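Local coordinates for probable hydrolase (Pseudomonas aeruginosa, PDB 3OM8), which probably hydrolyses an ester or lactone bond, perhaps that of 3-oxoadipate enol-lactone, with an alpha/beta hydrolase fold, at residues T11-S16 with L76-E81; D60-G65 with G72-A77; A205-P210 with A232-A237; L212-A217 with Q254-A259. One frame throughout, in Å; residues are numbered along the deposited sequence.

Contact 1 of 4, residues T11-S16 with L76-E81; sequences TSDGAS and LARLGE
A type I beta turn from Thr11 to Gly14 faces the first turns of helix 76-90, the backbones standing well apart: Thr11 CA is 8.9 Å from Glu81 CA, and Asp13 CA 9.3 Å from Arg78 CA. Arg78 bridges this gap. Its CG lies anti to the backbone N (chi1 -177°), and bends at chi2 and chi3 carry the guanidinium to the turn. There NH2 donates in the guanidinium plane to Ser12 OG, at 3.2 Å and a fairly straight 160°; Ser12 OG is also bonded to Glu85. The turn links strands 7-10 and 16-22, the antiparallel hairpin at one edge of the alpha/beta hydrolase sheet, so this contact joins hairpin to helix. Asp13 lays its carboxylate flat over one guanidinium face, the two planes 4° apart. The Asp13 OD1 to Arg78 NH2 distance of 3.8 Å makes a long salt bridge, one of charge alone, since no N-H points at the oxygen. Glu81 CB lies above the opposite face, toward its rim. Thr11 OG1 fixes the carboxylate by a 2.6 Å bond to Asp13 OD1, and accepts from Ala15 N at 2.9 Å. Arg78 NH1 forms salt bridges with Asp82 and Glu85, while Asp13 OD2 pairs with Arg62.

Contact 2 of 4, residues D60-G65 with G72-A77; sequences DARGHG and GPYTLA
The loop that leaves strand 55-59 of the alpha/beta hydrolase sheet makes a type II beta turn from Ala61 to His64, and the aromatic ring of Tyr74, just ahead of helix 76-90, packs against it. Arg62 meets the ring through its aliphatic part: CD sits 3.9 Å from the Tyr74 ring centroid and only 6° off the normal, a CH-pi contact over the face. Arg62 CG lies farther toward the hydroxyl end, 3.8 Å from Tyr74 CE2. The chain, otherwise extended, bends at chi3 (-61°) beyond the ring, and the guanidinium plane stands 75° from that of the ring. The hydroxyl of Tyr74 reaches the turn at Gly63, whose CA is 3.5 Å from Tyr74 OH, while that hydroxyl is hydrogen-bonded to Pro70 O. Inside the turn, His64 ND1 donates to Arg62 O at 3.1 Å, coming from above the carbonyl plane, and His64 N bonds to Ala61 O at 2.9 Å. Salt bridges to Asp82 and Asp13 hold the guanidinium. Arg62 thus divides its roles: its methylenes cover one face of the buried ring, and its charge is answered by two carboxylates, which probably offset the nearness of Arg78.

Contact 3 of 4, residues A205-P210 with A232-A237; sequences ARIERP and ASIAGA
Apolar contact between Ile207 and Ile234 joins the loop before strand 211-216 to the turn after helix 224-233. The two side chains meet at both branches: Ile207 CD1 is 3.8 Å from Ile234 CD1, and Ile207 CG2 is 3.9 Å from Ile234 CG2. They share one rotamer, CG1 anti to the carbonyl carbon (chi1 -70° and -63°), and meet methyl to like methyl. Ile207 also touches Ala111 and Leu112 of helix 102-113, and Ile234 touches Thr211 of strand 211-216, so in this alpha/beta fold the pair joins helix and sheet.

Polar links across the contact run through water. One water donates to Ala205 O and, at 2.7 Å, to Ile207 O, and accepts from Ala235 N at 2.8 Å. A second donates to Arg209 O (2.8 Å) and Ala235 O (3.0 Å). A CA-H...O contact from Ala205 CA to Ser233 O, 3.6 Å long, adds a weak direct link.

Within the turn, a type II beta turn, Ala237 N bonds to Ile234 O at 3.0 Å. The isoleucines therefore supply the apolar part of the contact, while the two waters link backbone groups that do not bond directly across the segments; Arg209 O also accepts from Thr211 OG1.

Contact 4 of 4, residues L212-A217 with Q254-A259; sequences LVIAGA and QAFEGA
Ile214 of strand 211-216 points at helix 253-264 and rests its CD1 on the ring of Phe256, 3.8 Å from CE1. The methyl lies over one face of the ring but offset toward the rim, 4.2 Å from the centroid and 25° off the normal, a CH-pi contact between side chains that cross at about a right angle. Phe256 CG stands anti to the backbone N (chi1 -176°), and the ring swings back toward the strand although its first bond does not aim there. This is the tightest side-chain meeting of the contact. The segments 212-216 and 254-259 run nearly antiparallel, at 166°, with their axes 10.5 Å apart, as expected for a helix flanking the sheet of an alpha/beta hydrolase.

Side-chain contact is looser toward Ala259: Ile214 CD1 and Leu212 CD2 each approach Ala259 CB no closer than 4.4 Å, although Leu212 CD2 comes within 3.5 Å of the backbone at Ala259 O. Phe263 and Val260, farther along the helix, also touch these strand side chains, and Ser248 meets both Ile214 and Phe256.

The outer side of the helix differs from this buried layer. Gln254 is exposed, and the first side-chain bond of Glu257 leads away from the strand, its OE2 hydrogen-bonded to Gln46. Part of this helix also meets a neighbouring subunit, whose Ala255 packs on Ala255 of this chain and whose Pro243 packs on Ala259. The side chains that meet across these segments are thus all apolar, with polar side chains left to the outer side of the helix.

In the fold
Contacts 1 and 2 form one cluster, their centres 8 Å apart. Both use helix 76-90, sharing Leu76 and Ala77, and touch through their side chains. Contacts 3 and 4 come later in the chain and interleave, the 205-210 and 212-217 segments preceding 232-237 and 254-259; contact 3 lies just ahead of strand 211-216 and contact 4 on it, with centres 18 Å apart. Contact 4 lies on the opposite side of the chain's centre from contacts 1 and 2, their centres about 29 and 25 Å from its own. The first pair thus lies by the hairpin strands at one edge of the mixed sheet, the second near strands 211-216 and 238-242 toward the other edge, where neighbouring subunits also pack.

Contact 1 of 4, residues T11-S16 with L76-E81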
loop_
_atom_site.group_PDB
_atom_site.type_symbol
_atom_site.label_atom_id
_atom_site.label_comp_id
_atom_site.label_asym_id
_atom_site.label_seq_id
_atom_site.Cartn_x
_atom_site.Cartn_y
_atom_site.Cartn_z
ATOM N N THR B 11 -37.363 -7.240 9.156
ATOM C CA THR B 11 -36.442 -7.529 10.245
ATOM C C THR B 11 -37.162 -7.855 11.546
ATOM O O THR B 11 -38.352 -7.557 11.713
ATOM C CB THR B 11 -35.517 -6.339 10.498
ATOM O OG1 THR B 11 -36.292 -5.222 10.944
ATOM C CG2 THR B 11 -34.797 -5.956 9.221
ATOM N N SER B 12 -36.420 -8.445 12.477
ATOM C CA SER B 12 -36.953 -8.814 13.781
ATOM C C SER B 12 -37.453 -7.609 14.581
ATOM O O SER B 12 -38.276 -7.765 15.491
ATOM C CB SER B 12 -35.888 -9.545 14.593
ATOM O OG SER B 12 -34.744 -8.727 14.759
ATOM N N ASP B 13 -36.948 -6.419 14.264
ATOM C CA ASP B 13 -37.339 -5.214 14.997
ATOM C C ASP B 13 -38.278 -4.319 14.189
ATOM O O ASP B 13 -38.435 -3.134 14.490
ATOM C CB ASP B 13 -36.110 -4.424 15.450
ATOM C CG ASP B 13 -35.358 -3.800 14.290
ATOM O OD1 ASP B 13 -35.398 -4.370 13.179
ATOM O OD2 ASP B 13 -34.728 -2.739 14.493
ATOM N N GLY B 14 -38.889 -4.885 13.154
ATOM C CA GLY B 14 -39.972 -4.219 12.447
ATOM C C GLY B 14 -39.586 -3.157 11.432
ATOM O O GLY B 14 -40.325 -2.191 11.235
ATOM N N ALA B 15 -38.429 -3.315 10.795
ATOM C CA ALA B 15 -38.097 -2.477 9.648
ATOM C C ALA B 15 -38.213 -3.325 8.389
ATOM O O ALA B 15 -38.400 -4.535 8.473
ATOM C CB ALA B 15 -36.717 -1.895 9.790
ATOM N N SER B 16 -38.130 -2.691 7.225
ATOM C CA SER B 16 -38.149 -3.410 5.957
ATOM C C SER B 16 -36.876 -3.088 5.175
ATOM O O SER B 16 -36.584 -1.920 4.917
ATOM C CB SER B 16 -39.386 -3.025 5.145
ATOM O OG SER B 16 -39.446 -3.724 3.912
ATOM N N LEU B 76 -24.180 -0.259 15.782
ATOM C CA LEU B 76 -23.427 -1.063 14.824
ATOM C C LEU B 76 -23.980 -2.485 14.796
ATOM O O LEU B 76 -24.208 -3.058 13.729
ATOM C CB LEU B 76 -21.935 -1.073 15.181
ATOM C CG LEU B 76 -21.019 -1.830 14.215
ATOM C CD1 LEU B 76 -21.231 -1.359 12.776
ATOM C CD2 LEU B 76 -19.554 -1.682 14.636
ATOM N N ALA B 77 -24.211 -3.033 15.985
ATOM C CA ALA B 77 -24.671 -4.407 16.136
ATOM C C ALA B 77 -25.956 -4.651 15.353
ATOM O O ALA B 77 -26.136 -5.711 14.753
ATOM C CB ALA B 77 -24.875 -4.730 17.613
ATOM N N ARG B 78 -26.852 -3.667 15.380
ATOM C CA ARG B 78 -28.118 -3.754 14.659
ATOM C C ARG B 78 -27.898 -3.754 13.148
ATOM O O ARG B 78 -28.576 -4.478 12.425
ATOM C CB ARG B 78 -29.041 -2.598 15.054
ATOM C CG ARG B 78 -30.415 -2.637 14.396
ATOM C CD ARG B 78 -31.189 -3.911 14.747
ATOM N NE ARG B 78 -31.312 -4.790 13.590
ATOM C CZ ARG B 78 -31.963 -5.949 13.580
ATOM N NH1 ARG B 78 -32.005 -6.668 12.466
ATOM N NH2 ARG B 78 -32.569 -6.392 14.673
ATOM N N LEU B 79 -26.962 -2.937 12.671
ATOM C CA LEU B 79 -26.633 -2.911 11.244
ATOM C C LEU B 79 -26.011 -4.243 10.782
ATOM O O LEU B 79 -26.179 -4.662 9.638
ATOM C CB LEU B 79 -25.686 -1.752 10.931
ATOM C CG LEU B 79 -26.171 -0.342 11.262
ATOM C CD1 LEU B 79 -25.113 0.685 10.865
ATOM C CD2 LEU B 79 -27.494 -0.049 10.564
ATOM N N GLY B 80 -25.288 -4.902 11.678
ATOM C CA GLY B 80 -24.730 -6.208 11.386
ATOM C C GLY B 80 -25.805 -7.278 11.388
ATOM O O GLY B 80 -25.800 -8.177 10.550
ATOM N N GLU B 81 -26.737 -7.179 12.333
ATOM C CA GLU B 81 -27.824 -8.144 12.425
ATOM C C GLU B 81 -28.700 -8.123 11.173
ATOM O O GLU B 81 -29.233 -9.156 10.757
ATOM C CB GLU B 81 -28.663 -7.894 13.680
ATOM C CG GLU B 81 -27.995 -8.363 14.959
ATOM C CD GLU B 81 -27.909 -9.881 15.048
ATOM O OE1 GLU B 81 -28.812 -10.569 14.514
ATOM O OE2 GLU B 81 -26.940 -10.385 15.660
#

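Contact 2 of 4, residues D60-G65 with G72-A77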
loop_
_atom_site.group_PDB
_atom_site.type_symbol
_atom_site.label_atom_id
_atom_site.label_comp_id
_atom_site.label_asym_id
_atom_site.label_seq_id
_atom_site.Cartn_x
_atom_site.Cartn_y
_atom_site.Cartn_z
ATOM N N ASP B 60 -30.118 -2.205 0.321
ATOM C CA ASP B 60 -30.083 -0.840 0.830
ATOM C C ASP B 60 -30.078 -0.910 2.349
ATOM O O ASP B 60 -30.952 -1.525 2.957
ATOM C CB ASP B 60 -31.274 -0.032 0.316
ATOM C CG ASP B 60 -31.117 0.356 -1.139
ATOM O OD1 ASP B 60 -29.962 0.326 -1.607
ATOM O OD2 ASP B 60 -32.123 0.689 -1.813
ATOM N N ALA B 61 -29.070 -0.311 2.966
ATOM C CA ALA B 61 -28.963 -0.370 4.411
ATOM C C ALA B 61 -30.200 0.235 5.109
ATOM O O ALA B 61 -30.946 1.023 4.525
ATOM C CB ALA B 61 -27.708 0.326 4.864
ATOM N N ARG B 62 -30.404 -0.165 6.357
ATOM C CA ARG B 62 -31.384 0.450 7.234
ATOM C C ARG B 62 -31.312 1.970 7.065
ATOM O O ARG B 62 -30.235 2.557 7.106
ATOM C CB ARG B 62 -31.070 0.017 8.672
ATOM C CG ARG B 62 -31.801 0.720 9.778
ATOM C CD ARG B 62 -31.414 0.084 11.113
ATOM N NE ARG B 62 -31.783 -1.332 11.152
ATOM C CZ ARG B 62 -32.847 -1.811 11.800
ATOM N NH1 ARG B 62 -33.114 -3.112 11.777
ATOM N NH2 ARG B 62 -33.652 -0.989 12.478
ATOM N N GLY B 63 -32.456 2.601 6.830
ATOM C CA GLY B 63 -32.515 4.050 6.740
ATOM C C GLY B 63 -32.202 4.629 5.369
ATOM O O GLY B 63 -32.263 5.848 5.187
ATOM N N HIS B 64 -31.892 3.763 4.404
ATOM C CA HIS B 64 -31.409 4.204 3.090
ATOM C C HIS B 64 -32.236 3.715 1.902
ATOM O O HIS B 64 -32.902 2.669 1.962
ATOM C CB HIS B 64 -29.968 3.726 2.867
ATOM C CG HIS B 64 -28.947 4.457 3.678
ATOM N ND1 HIS B 64 -28.637 4.108 4.975
ATOM C CD2 HIS B 64 -28.142 5.499 3.367
ATOM C CE1 HIS B 64 -27.694 4.912 5.431
ATOM N NE2 HIS B 64 -27.372 5.763 4.473
ATOM N N GLY B 65 -32.150 4.472 0.810
ATOM C CA GLY B 65 -32.733 4.089 -0.462
ATOM C C GLY B 65 -34.122 3.481 -0.410
ATOM O O GLY B 65 -35.093 4.150 -0.068
ATOM N N GLY B 72 -33.128 7.200 14.291
ATOM C CA GLY B 72 -31.851 6.940 14.936
ATOM C C GLY B 72 -32.091 6.972 16.433
ATOM O O GLY B 72 -33.180 7.337 16.871
ATOM N N PRO B 73 -31.096 6.576 17.234
ATOM C CA PRO B 73 -29.777 6.092 16.839
ATOM C C PRO B 73 -29.863 4.652 16.364
ATOM O O PRO B 73 -30.719 3.911 16.860
ATOM C CB PRO B 73 -28.979 6.124 18.152
ATOM C CG PRO B 73 -29.910 6.647 19.210
ATOM C CD PRO B 73 -31.294 6.486 18.687
ATOM N N TYR B 74 -29.007 4.279 15.407
ATOM C CA TYR B 74 -28.771 2.878 15.080
ATOM C C TYR B 74 -27.500 2.457 15.794
ATOM O O TYR B 74 -26.572 3.248 15.898
ATOM C CB TYR B 74 -28.556 2.684 13.582
ATOM C CG TYR B 74 -29.627 3.272 12.687
ATOM C CD1 TYR B 74 -30.916 3.489 13.147
ATOM C CD2 TYR B 74 -29.346 3.576 11.366
ATOM C CE1 TYR B 74 -31.890 4.015 12.311
ATOM C CE2 TYR B 74 -30.297 4.093 10.533
ATOM C CZ TYR B 74 -31.569 4.316 11.004
ATOM O OH TYR B 74 -32.506 4.843 10.146
ATOM N N THR B 75 -27.456 1.230 16.302
ATOM C CA THR B 75 -26.198 0.666 16.793
ATOM C C THR B 75 -25.499 -0.118 15.674
ATOM O O THR B 75 -26.146 -0.592 14.732
ATOM C CB THR B 75 -26.418 -0.301 17.945
ATOM O OG1 THR B 75 -27.122 -1.451 17.463
ATOM C CG2 THR B 75 -27.221 0.364 19.056
ATOM N N LEU B 76 -24.180 -0.259 15.782
ATOM C CA LEU B 76 -23.427 -1.063 14.824
ATOM C C LEU B 76 -23.980 -2.485 14.796
ATOM O O LEU B 76 -24.208 -3.058 13.729
ATOM C CB LEU B 76 -21.935 -1.073 15.181
ATOM C CG LEU B 76 -21.019 -1.830 14.215
ATOM C CD1 LEU B 76 -21.231 -1.359 12.776
ATOM C CD2 LEU B 76 -19.554 -1.682 14.636
ATOM N N ALA B 77 -24.211 -3.033 15.985
ATOM C CA ALA B 77 -24.671 -4.407 16.136
ATOM C C ALA B 77 -25.956 -4.651 15.353
ATOM O O ALA B 77 -26.136 -5.711 14.753
ATOM C CB ALA B 77 -24.875 -4.730 17.613
#

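Contact 3 of 4, residues A205-P210 with A232-A237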
loop_
_atom_site.group_PDB
_atom_site.type_symbol
_atom_site.label_atom_id
_atom_site.label_comp_id
_atom_site.label_asym_id
_atom_site.label_seq_id
_atom_site.Cartn_x
_atom_site.Cartn_y
_atom_site.Cartn_z
ATOM N N ALA B 205 -7.306 -7.633 16.226
ATOM C CA ALA B 205 -6.370 -8.757 16.344
ATOM C C ALA B 205 -7.071 -10.112 16.486
ATOM O O ALA B 205 -6.447 -11.152 16.324
ATOM C CB ALA B 205 -5.401 -8.534 17.505
ATOM N N ARG B 206 -8.367 -10.094 16.778
ATOM C CA ARG B 206 -9.124 -11.329 16.976
ATOM C C ARG B 206 -9.642 -11.909 15.669
ATOM O O ARG B 206 -9.942 -13.094 15.593
ATOM C CB ARG B 206 -10.308 -11.095 17.920
ATOM C CG ARG B 206 -9.925 -10.672 19.329
ATOM C CD ARG B 206 -11.138 -10.158 20.095
ATOM N NE ARG B 206 -10.744 -9.524 21.352
ATOM C CZ ARG B 206 -11.521 -8.710 22.061
ATOM N NH1 ARG B 206 -11.070 -8.180 23.193
ATOM N NH2 ARG B 206 -12.747 -8.420 21.640
ATOM N N ILE B 207 -9.768 -11.069 14.649
ATOM C CA ILE B 207 -10.311 -11.510 13.371
ATOM C C ILE B 207 -9.444 -12.604 12.734
ATOM O O ILE B 207 -8.222 -12.475 12.650
ATOM C CB ILE B 207 -10.471 -10.327 12.407
ATOM C CG1 ILE B 207 -11.593 -9.414 12.897
ATOM C CG2 ILE B 207 -10.745 -10.814 10.985
ATOM C CD1 ILE B 207 -11.717 -8.122 12.143
ATOM N N GLU B 208 -10.089 -13.684 12.302
ATOM C CA GLU B 208 -9.398 -14.799 11.663
ATOM C C GLU B 208 -9.946 -15.133 10.275
ATOM O O GLU B 208 -9.693 -16.217 9.753
ATOM C CB GLU B 208 -9.401 -16.044 12.562
ATOM C CG GLU B 208 -10.735 -16.367 13.235
ATOM C CD GLU B 208 -11.734 -17.039 12.301
ATOM O OE1 GLU B 208 -11.708 -18.282 12.183
ATOM O OE2 GLU B 208 -12.559 -16.325 11.697
ATOM N N ARG B 209 -10.694 -14.205 9.682
ATOM C CA ARG B 209 -11.098 -14.338 8.286
ATOM C C ARG B 209 -10.016 -13.720 7.393
ATOM O O ARG B 209 -9.390 -12.721 7.763
ATOM C CB ARG B 209 -12.448 -13.650 8.013
ATOM C CG ARG B 209 -13.615 -14.075 8.921
ATOM C CD ARG B 209 -13.593 -15.569 9.228
ATOM N NE ARG B 209 -13.658 -16.361 8.013
ATOM C CZ ARG B 209 -12.989 -17.489 7.807
ATOM N NH1 ARG B 209 -13.127 -18.118 6.653
ATOM N NH2 ARG B 209 -12.192 -17.994 8.742
ATOM N N PRO B 210 -9.788 -14.314 6.210
ATOM C CA PRO B 210 -8.863 -13.681 5.269
ATOM C C PRO B 210 -9.399 -12.314 4.904
ATOM O O PRO B 210 -10.548 -12.210 4.501
ATOM C CB PRO B 210 -8.914 -14.603 4.047
ATOM C CG PRO B 210 -9.354 -15.926 4.595
ATOM C CD PRO B 210 -10.323 -15.584 5.694
ATOM N N ALA B 232 -2.632 -3.821 9.128
ATOM C CA ALA B 232 -1.534 -4.090 10.055
ATOM C C ALA B 232 -1.976 -4.852 11.303
ATOM O O ALA B 232 -1.155 -5.444 12.002
ATOM C CB ALA B 232 -0.860 -2.789 10.457
ATOM N N SER B 233 -3.271 -4.851 11.575
ATOM C CA SER B 233 -3.775 -5.393 12.831
ATOM C C SER B 233 -4.331 -6.805 12.683
ATOM O O SER B 233 -4.356 -7.569 13.642
ATOM C CB SER B 233 -4.852 -4.469 13.422
ATOM O OG SER B 233 -4.315 -3.206 13.777
ATOM N N ILE B 234 -4.790 -7.142 11.484
ATOM C CA ILE B 234 -5.419 -8.438 11.245
ATOM C C ILE B 234 -4.402 -9.433 10.679
ATOM O O ILE B 234 -3.779 -9.178 9.650
ATOM C CB ILE B 234 -6.626 -8.309 10.280
ATOM C CG1 ILE B 234 -7.721 -7.436 10.898
ATOM C CG2 ILE B 234 -7.187 -9.681 9.922
ATOM C CD1 ILE B 234 -8.845 -7.079 9.939
ATOM N N ALA B 235 -4.232 -10.560 11.362
ATOM C CA ALA B 235 -3.266 -11.565 10.933
ATOM C C ALA B 235 -3.529 -11.965 9.484
ATOM O O ALA B 235 -4.637 -12.378 9.141
ATOM C CB ALA B 235 -3.326 -12.779 11.843
ATOM N N GLY B 236 -2.514 -11.807 8.635
ATOM C CA GLY B 236 -2.597 -12.234 7.247
ATOM C C GLY B 236 -3.362 -11.320 6.303
ATOM O O GLY B 236 -3.594 -11.669 5.145
ATOM N N ALA B 237 -3.766 -10.150 6.791
ATOM C CA ALA B 237 -4.495 -9.206 5.955
ATOM C C ALA B 237 -3.578 -8.591 4.904
ATOM O O ALA B 237 -2.382 -8.410 5.141
ATOM C CB ALA B 237 -5.148 -8.103 6.813
HETATM O O HOH W 1 -5.920 -11.316 13.442
HETATM O O HOH W 2 -6.747 -12.019 6.979
#

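Contact 4 of 4, residues L212-A217 with Q254-A259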
loop_
_atom_site.group_PDB
_atom_site.type_symbol
_atom_site.label_atom_id
_atom_site.label_comp_id
_atom_site.label_asym_id
_atom_site.label_seq_id
_atom_site.Cartn_x
_atom_site.Cartn_y
_atom_site.Cartn_z
ATOM N N LEU B 212 -8.872 -8.552 2.842
ATOM C CA LEU B 212 -8.252 -7.575 1.955
ATOM C C LEU B 212 -8.747 -6.176 2.322
ATOM O O LEU B 212 -9.950 -5.959 2.460
ATOM C CB LEU B 212 -8.606 -7.863 0.499
ATOM C CG LEU B 212 -8.240 -6.762 -0.497
ATOM C CD1 LEU B 212 -6.716 -6.601 -0.575
ATOM C CD2 LEU B 212 -8.801 -7.065 -1.886
ATOM N N VAL B 213 -7.821 -5.234 2.478
ATOM C CA VAL B 213 -8.167 -3.844 2.743
ATOM C C VAL B 213 -7.794 -2.960 1.556
ATOM O O VAL B 213 -6.634 -2.928 1.140
ATOM C CB VAL B 213 -7.427 -3.304 3.971
ATOM C CG1 VAL B 213 -7.815 -1.853 4.218
ATOM C CG2 VAL B 213 -7.716 -4.150 5.184
ATOM N N ILE B 214 -8.781 -2.249 1.018
ATOM C CA ILE B 214 -8.560 -1.267 -0.039
ATOM C C ILE B 214 -8.651 0.133 0.557
ATOM O O ILE B 214 -9.599 0.438 1.288
ATOM C CB ILE B 214 -9.595 -1.431 -1.165
ATOM C CG1 ILE B 214 -9.538 -2.860 -1.718
ATOM C CG2 ILE B 214 -9.361 -0.404 -2.269
ATOM C CD1 ILE B 214 -10.551 -3.153 -2.783
ATOM N N ALA B 215 -7.660 0.975 0.274
ATOM C CA ALA B 215 -7.635 2.335 0.816
ATOM C C ALA B 215 -7.371 3.366 -0.272
ATOM O O ALA B 215 -6.785 3.047 -1.302
ATOM C CB ALA B 215 -6.601 2.461 1.925
ATOM N N GLY B 216 -7.824 4.594 -0.045
ATOM C CA GLY B 216 -7.629 5.673 -0.994
ATOM C C GLY B 216 -6.585 6.615 -0.441
ATOM O O GLY B 216 -6.690 7.061 0.694
ATOM N N ALA B 217 -5.560 6.903 -1.231
ATOM C CA ALA B 217 -4.463 7.735 -0.757
ATOM C C ALA B 217 -4.921 9.135 -0.362
ATOM O O ALA B 217 -4.312 9.770 0.496
ATOM C CB ALA B 217 -3.371 7.828 -1.818
ATOM N N GLN B 254 -11.403 -0.840 -12.678
ATOM C CA GLN B 254 -10.586 -1.988 -13.102
ATOM C C GLN B 254 -9.659 -2.459 -11.977
ATOM O O GLN B 254 -9.656 -3.639 -11.624
ATOM C CB GLN B 254 -9.795 -1.715 -14.391
ATOM C CG GLN B 254 -9.387 -3.007 -15.107
ATOM C CD GLN B 254 -8.392 -2.816 -16.268
ATOM O OE1 GLN B 254 -7.249 -2.392 -16.070
ATOM N NE2 GLN B 254 -8.825 -3.166 -17.478
ATOM N N ALA B 255 -8.889 -1.540 -11.400
ATOM C CA ALA B 255 -8.011 -1.898 -10.286
ATOM C C ALA B 255 -8.806 -2.464 -9.116
ATOM O O ALA B 255 -8.365 -3.402 -8.448
ATOM C CB ALA B 255 -7.187 -0.696 -9.839
ATOM N N PHE B 256 -9.978 -1.886 -8.874
ATOM C CA PHE B 256 -10.817 -2.254 -7.732
ATOM C C PHE B 256 -11.412 -3.644 -7.911
ATOM O O PHE B 256 -11.332 -4.476 -7.019
ATOM C CB PHE B 256 -11.940 -1.222 -7.548
ATOM C CG PHE B 256 -12.799 -1.458 -6.329
ATOM C CD1 PHE B 256 -12.592 -0.727 -5.172
ATOM C CD2 PHE B 256 -13.816 -2.410 -6.347
ATOM C CE1 PHE B 256 -13.390 -0.934 -4.050
ATOM C CE2 PHE B 256 -14.611 -2.626 -5.226
ATOM C CZ PHE B 256 -14.400 -1.885 -4.079
ATOM N N GLU B 257 -12.026 -3.884 -9.064
ATOM C CA GLU B 257 -12.572 -5.200 -9.378
ATOM C C GLU B 257 -11.450 -6.251 -9.450
ATOM O O GLU B 257 -11.607 -7.390 -8.995
ATOM C CB GLU B 257 -13.335 -5.144 -10.702
ATOM C CG GLU B 257 -14.555 -4.238 -10.664
ATOM C CD GLU B 257 -15.086 -3.890 -12.047
ATOM O OE1 GLU B 257 -14.843 -4.651 -13.006
ATOM O OE2 GLU B 257 -15.751 -2.841 -12.178
ATOM N N GLY B 258 -10.317 -5.860 -10.033
ATOM C CA GLY B 258 -9.178 -6.750 -10.133
ATOM C C GLY B 258 -8.729 -7.182 -8.754
ATOM O O GLY B 258 -8.559 -8.380 -8.489
ATOM N N ALA B 259 -8.552 -6.199 -7.875
ATOM C CA ALA B 259 -8.107 -6.444 -6.511
ATOM C C ALA B 259 -9.051 -7.388 -5.795
ATOM O O ALA B 259 -8.609 -8.336 -5.144
ATOM C CB ALA B 259 -7.999 -5.142 -5.749
#